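Local atomic coordinates of heat shock protein STI1 (Saccharomyces cerevisiae, PDB entry 3UPV), a protein that acts as an adaptor for the chaperones Hsp70 and Hsp90, with the TPR2B domain present here binding the C-terminal peptide of Hsp70. Residues A[56-61]-A[80-85]; A[44-49]-A[75-80]. One frame throughout, in Å; residues are numbered along the deposited sequence.

Contact 1. Residues A[56-61]-A[80-85]; sequences EAIADC and TAQIAV
With CG1 anti to its carbonyl carbon and beside the backbone N (chi1 -73°), Ile58 reaches Ala81; the nearly extended chi2 of 162° carries CD1 onward to Gln82 and Val85. The tightest touch comes at the branch: Ile58 CG1 sits 3.5 Å from Ala81 CB, shorter than usual for two carbons in van der Waals contact. The small alanine side chain is consistent with so close an approach, and the backbones are near as well, with Ile58 CA 6.3 Å from Ala81 CA. Farther out, Ile58 CD1 meets Val85 CG2 at 3.8 Å, the two side chains passing each other in opposite directions. Val85 is the first residue to leave helical angles, so the isoleucine tip packs against the end of the helix. Of the Gln82 side chain, CG is what Ile58 CD1 meets, at 4.1 Å; its amide turns to Thr94, to which NE2 is hydrogen-bonded. The contact thus joins helix 54-67 of TPR 8 to helix 72-84 of TPR 9. Phe54 adds to it by touching Ala81, Ala84 and Val85, Asp60 and Cys61 face helix 38-50, and Ile83 packs on helices 88-106 and 111-124.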
loop_
_atom_site.group_PDB
_atom_site.type_symbol
_atom_site.label_atom_id
_atom_site.label_comp_id
_atom_site.label_asym_id
_atom_site.label_seq_id
_atom_site.Cartn_x
_atom_site.Cartn_y
_atom_site.Cartn_z
ATOM N N GLU A 56 1.984 -11.418 2.629
ATOM C CA GLU A 56 3.161 -10.648 2.148
ATOM C C GLU A 56 2.837 -9.176 1.927
ATOM O O GLU A 56 3.599 -8.296 2.358
ATOM C CB GLU A 56 3.751 -11.306 0.900
ATOM C CG GLU A 56 4.279 -12.670 1.292
ATOM C CD GLU A 56 3.231 -13.827 1.220
ATOM O OE1 GLU A 56 3.647 -15.006 1.448
ATOM O OE2 GLU A 56 2.022 -13.603 0.888
ATOM N N ALA A 57 1.713 -8.907 1.253
ATOM C CA ALA A 57 1.323 -7.507 1.033
ATOM C C ALA A 57 1.152 -6.807 2.353
ATOM O O ALA A 57 1.586 -5.634 2.560
ATOM C CB ALA A 57 0.033 -7.406 0.202
ATOM N N ILE A 58 0.505 -7.497 3.283
ATOM C CA ILE A 58 0.246 -6.827 4.573
ATOM C C ILE A 58 1.560 -6.573 5.355
ATOM O O ILE A 58 1.727 -5.513 5.964
ATOM C CB ILE A 58 -0.777 -7.684 5.448
ATOM C CG1 ILE A 58 -2.207 -7.554 4.830
ATOM C CG2 ILE A 58 -0.775 -7.257 6.886
ATOM C CD1 ILE A 58 -3.224 -8.660 5.285
ATOM N N ALA A 59 2.463 -7.540 5.304
ATOM C CA ALA A 59 3.770 -7.388 5.918
ATOM C C ALA A 59 4.505 -6.192 5.315
ATOM O O ALA A 59 5.087 -5.429 6.052
ATOM C CB ALA A 59 4.558 -8.607 5.793
ATOM N N ASP A 60 4.388 -5.998 3.991
ATOM C CA ASP A 60 5.082 -4.843 3.375
ATOM C C ASP A 60 4.429 -3.517 3.736
ATOM O O ASP A 60 5.092 -2.490 3.912
ATOM C CB ASP A 60 5.104 -5.001 1.835
ATOM C CG ASP A 60 6.313 -5.830 1.343
ATOM O OD1 ASP A 60 6.279 -6.183 0.133
ATOM O OD2 ASP A 60 7.313 -6.049 2.081
ATOM N N CYS A 61 3.096 -3.492 3.784
ATOM C CA CYS A 61 2.435 -2.302 4.217
ATOM C C CYS A 61 2.845 -1.959 5.663
ATOM O O CYS A 61 3.091 -0.753 5.953
ATOM C CB CYS A 61 0.923 -2.489 4.205
ATOM S SG CYS A 61 0.208 -2.562 2.545
ATOM N N THR A 80 -7.140 -2.415 2.806
ATOM C CA THR A 80 -7.734 -3.110 1.633
ATOM C C THR A 80 -7.314 -4.609 1.675
ATOM O O THR A 80 -8.139 -5.483 1.454
ATOM C CB THR A 80 -7.406 -2.475 0.267
ATOM O OG1 THR A 80 -6.018 -2.600 -0.022
ATOM C CG2 THR A 80 -7.765 -1.014 0.222
ATOM N N ALA A 81 -6.038 -4.894 1.965
ATOM C CA ALA A 81 -5.568 -6.267 2.092
ATOM C C ALA A 81 -6.199 -6.948 3.274
ATOM O O ALA A 81 -6.565 -8.157 3.209
ATOM C CB ALA A 81 -4.037 -6.346 2.151
ATOM N N GLN A 82 -6.379 -6.215 4.353
ATOM C CA GLN A 82 -7.032 -6.837 5.543
ATOM C C GLN A 82 -8.505 -7.223 5.226
ATOM O O GLN A 82 -8.984 -8.322 5.579
ATOM C CB GLN A 82 -6.953 -5.943 6.786
ATOM C CG GLN A 82 -5.509 -5.908 7.347
ATOM C CD GLN A 82 -5.317 -4.921 8.501
ATOM O OE1 GLN A 82 -4.763 -5.266 9.533
ATOM N NE2 GLN A 82 -5.861 -3.756 8.376
ATOM N N ILE A 83 -9.205 -6.388 4.461
ATOM C CA ILE A 83 -10.517 -6.764 4.065
ATOM C C ILE A 83 -10.458 -8.047 3.202
ATOM O O ILE A 83 -11.304 -8.932 3.334
ATOM C CB ILE A 83 -11.147 -5.613 3.301
ATOM C CG1 ILE A 83 -11.504 -4.508 4.319
ATOM C CG2 ILE A 83 -12.433 -5.970 2.498
ATOM C CD1 ILE A 83 -11.875 -3.240 3.698
ATOM N N ALA A 84 -9.432 -8.154 2.351
ATOM C CA ALA A 84 -9.373 -9.293 1.470
ATOM C C ALA A 84 -9.238 -10.586 2.211
ATOM O O ALA A 84 -9.741 -11.617 1.725
ATOM C CB ALA A 84 -8.266 -9.131 0.437
ATOM N N VAL A 85 -8.550 -10.533 3.343
ATOM C CA VAL A 85 -8.345 -11.714 4.198
ATOM C C VAL A 85 -9.315 -11.789 5.386
ATOM O O VAL A 85 -9.164 -12.612 6.297
ATOM C CB VAL A 85 -6.866 -11.856 4.687
ATOM C CG1 VAL A 85 -5.919 -12.137 3.530
ATOM C CG2 VAL A 85 -6.446 -10.644 5.483
#

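Contact 2. Residues A[44-49]-A[75-80]; sequences RAAALA and YIRKAT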
loop_
_atom_site.group_PDB
_atom_site.type_symbol
_atom_site.label_atom_id
_atom_site.label_comp_id
_atom_site.label_asym_id
_atom_site.label_seq_id
_atom_site.Cartn_x
_atom_site.Cartn_y
_atom_site.Cartn_z
ATOM N N ARG A 44 5.778 -2.623 -3.505
ATOM C CA ARG A 44 5.773 -4.059 -3.660
ATOM C C ARG A 44 4.459 -4.645 -3.142
ATOM O O ARG A 44 3.905 -5.566 -3.796
ATOM C CB ARG A 44 6.943 -4.652 -2.861
ATOM C CG ARG A 44 7.129 -6.111 -3.182
ATOM C CD ARG A 44 8.451 -6.753 -2.666
ATOM N NE ARG A 44 8.564 -6.710 -1.230
ATOM C CZ ARG A 44 9.660 -7.042 -0.572
ATOM N NH1 ARG A 44 10.791 -7.412 -1.237
ATOM N NH2 ARG A 44 9.641 -6.954 0.744
ATOM N N ALA A 45 3.932 -4.123 -2.002
ATOM C CA ALA A 45 2.610 -4.575 -1.531
ATOM C C ALA A 45 1.548 -4.462 -2.625
ATOM O O ALA A 45 0.629 -5.302 -2.746
ATOM C CB ALA A 45 2.158 -3.798 -0.316
ATOM N N ALA A 46 1.592 -3.384 -3.363
ATOM C CA ALA A 46 0.534 -3.164 -4.384
ATOM C C ALA A 46 0.573 -4.295 -5.385
ATOM O O ALA A 46 -0.488 -4.792 -5.855
ATOM C CB ALA A 46 0.731 -1.795 -5.077
ATOM N N ALA A 47 1.787 -4.673 -5.765
ATOM C CA ALA A 47 1.923 -5.734 -6.750
ATOM C C ALA A 47 1.591 -7.135 -6.193
ATOM O O ALA A 47 0.954 -7.986 -6.860
ATOM C CB ALA A 47 3.333 -5.680 -7.403
ATOM N N LEU A 48 2.067 -7.416 -4.985
ATOM C CA LEU A 48 1.741 -8.670 -4.318
ATOM C C LEU A 48 0.191 -8.779 -4.139
ATOM O O LEU A 48 -0.369 -9.829 -4.265
ATOM C CB LEU A 48 2.403 -8.714 -2.962
ATOM C CG LEU A 48 3.930 -8.894 -2.963
ATOM C CD1 LEU A 48 4.476 -8.468 -1.603
ATOM C CD2 LEU A 48 4.294 -10.371 -3.182
ATOM N N ALA A 49 -0.475 -7.683 -3.835
ATOM C CA ALA A 49 -1.931 -7.709 -3.627
ATOM C C ALA A 49 -2.613 -8.087 -4.967
ATOM O O ALA A 49 -3.555 -8.885 -4.996
ATOM C CB ALA A 49 -2.402 -6.299 -3.155
ATOM N N TYR A 75 -1.414 2.894 4.730
ATOM C CA TYR A 75 -2.533 2.545 5.608
ATOM C C TYR A 75 -3.750 2.102 4.803
ATOM O O TYR A 75 -4.383 1.027 5.149
ATOM C CB TYR A 75 -2.929 3.692 6.513
ATOM C CG TYR A 75 -1.879 4.231 7.464
ATOM C CD1 TYR A 75 -1.703 3.697 8.751
ATOM C CD2 TYR A 75 -1.068 5.307 7.094
ATOM C CE1 TYR A 75 -0.730 4.238 9.621
ATOM C CE2 TYR A 75 -0.074 5.787 7.935
ATOM C CZ TYR A 75 0.067 5.300 9.196
ATOM O OH TYR A 75 1.017 5.908 10.013
ATOM N N ILE A 76 -4.048 2.835 3.717
ATOM C CA ILE A 76 -5.192 2.486 2.929
ATOM C C ILE A 76 -4.975 1.117 2.257
ATOM O O ILE A 76 -5.827 0.186 2.296
ATOM C CB ILE A 76 -5.529 3.535 1.896
ATOM C CG1 ILE A 76 -5.922 4.816 2.614
ATOM C CG2 ILE A 76 -6.666 2.981 0.981
ATOM C CD1 ILE A 76 -6.025 6.008 1.710
ATOM N N ARG A 77 -3.758 0.933 1.736
ATOM C CA ARG A 77 -3.413 -0.368 1.152
ATOM C C ARG A 77 -3.546 -1.537 2.115
ATOM O O ARG A 77 -4.046 -2.643 1.775
ATOM C CB ARG A 77 -1.993 -0.270 0.635
ATOM C CG ARG A 77 -1.819 -1.240 -0.404
ATOM C CD ARG A 77 -0.434 -1.240 -1.080
ATOM N NE ARG A 77 -0.015 0.026 -1.707
ATOM C CZ ARG A 77 -0.500 0.457 -2.872
ATOM N NH1 ARG A 77 -0.069 1.604 -3.445
ATOM N NH2 ARG A 77 -1.416 -0.289 -3.479
ATOM N N LYS A 78 -2.975 -1.377 3.298
ATOM C CA LYS A 78 -3.092 -2.414 4.315
ATOM C C LYS A 78 -4.548 -2.783 4.649
ATOM O O LYS A 78 -4.862 -3.968 4.775
ATOM C CB LYS A 78 -2.459 -1.896 5.581
ATOM C CG LYS A 78 -2.522 -2.874 6.753
ATOM C CD LYS A 78 -1.795 -2.243 7.960
ATOM C CE LYS A 78 -2.064 -3.027 9.228
ATOM N NZ LYS A 78 -1.307 -2.499 10.427
ATOM N N ALA A 79 -5.393 -1.754 4.841
ATOM C CA ALA A 79 -6.812 -1.999 5.148
ATOM C C ALA A 79 -7.466 -2.779 4.053
ATOM O O ALA A 79 -8.300 -3.664 4.323
ATOM C CB ALA A 79 -7.544 -0.721 5.355
ATOM N N THR A 80 -7.140 -2.415 2.806
ATOM C CA THR A 80 -7.734 -3.110 1.633
ATOM C C THR A 80 -7.314 -4.609 1.675
ATOM O O THR A 80 -8.139 -5.483 1.454
ATOM C CB THR A 80 -7.406 -2.475 0.267
ATOM O OG1 THR A 80 -6.018 -2.600 -0.022
ATOM C CG2 THR A 80 -7.765 -1.014 0.222
#
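Ala46 places its methyl over one face of the Arg77 guanidinium, 3.1 Å from its plane and displaced from the centre toward NH2. The closest pair is Ala46 CB and Arg77 NH2, also at 3.1 Å, with Arg77 CZ only slightly farther from that methyl at 3.4 Å. Next to it, Ala45 CB supports the arginine's aliphatic part, 3.7 Å from Arg77 CD. The arginine reaches across to helix 38-50 by keeping CG anti to N (chi1 -155°) and then bending at chi3 (-58°), while chi4 of -76° turns the flat group so that one face meets the Ala46 methyl. Both segments lie on the first helices of successive tetratricopeptide repeats, 38-50 of TPR 8 and 72-84 of TPR 9, in the groove that holds the Hsp70 peptide. Arg77 NH1 hydrogen-bonds the peptide backbone, NH2 does so weakly, and NE is bonded to Ser42 OG. An alanine at Arg77 is likely to leave that backbone and Ser42 OG without these mates and to open a gap beside the Ala46 methyl. Packing is much slacker toward Ala49 and Thr80, where the Ala49 side chain comes no nearer than 5.8 Å to residues 75-80. Thr80, partly exposed, instead turns OG1 to Arg77 O, a 2.7 Å hydrogen bond, and apolar peptide side-chain packing reaches Ala46 and Thr80.

From the N terminus, the chain passes through 44-49 on helix 38-50, then 56-61 on helix 54-67, before reaching helix 72-84, which supplies both 75-80 and 80-85. Contact 2 closes a loop over 25 intervening residues, contact 1 one over 18; their segments alternate, so the loops cross, and Thr80 belongs to both. Together they fix the first helix of TPR 9 against both helices of TPR 8. Direct touches link the contacts, whose centres lie about 5 Å apart: a salt bridge joins Asp60 OD1 to Arg44 NE at 2.7 Å, and Cys61 SG packs 3.5 Å from Lys78 N.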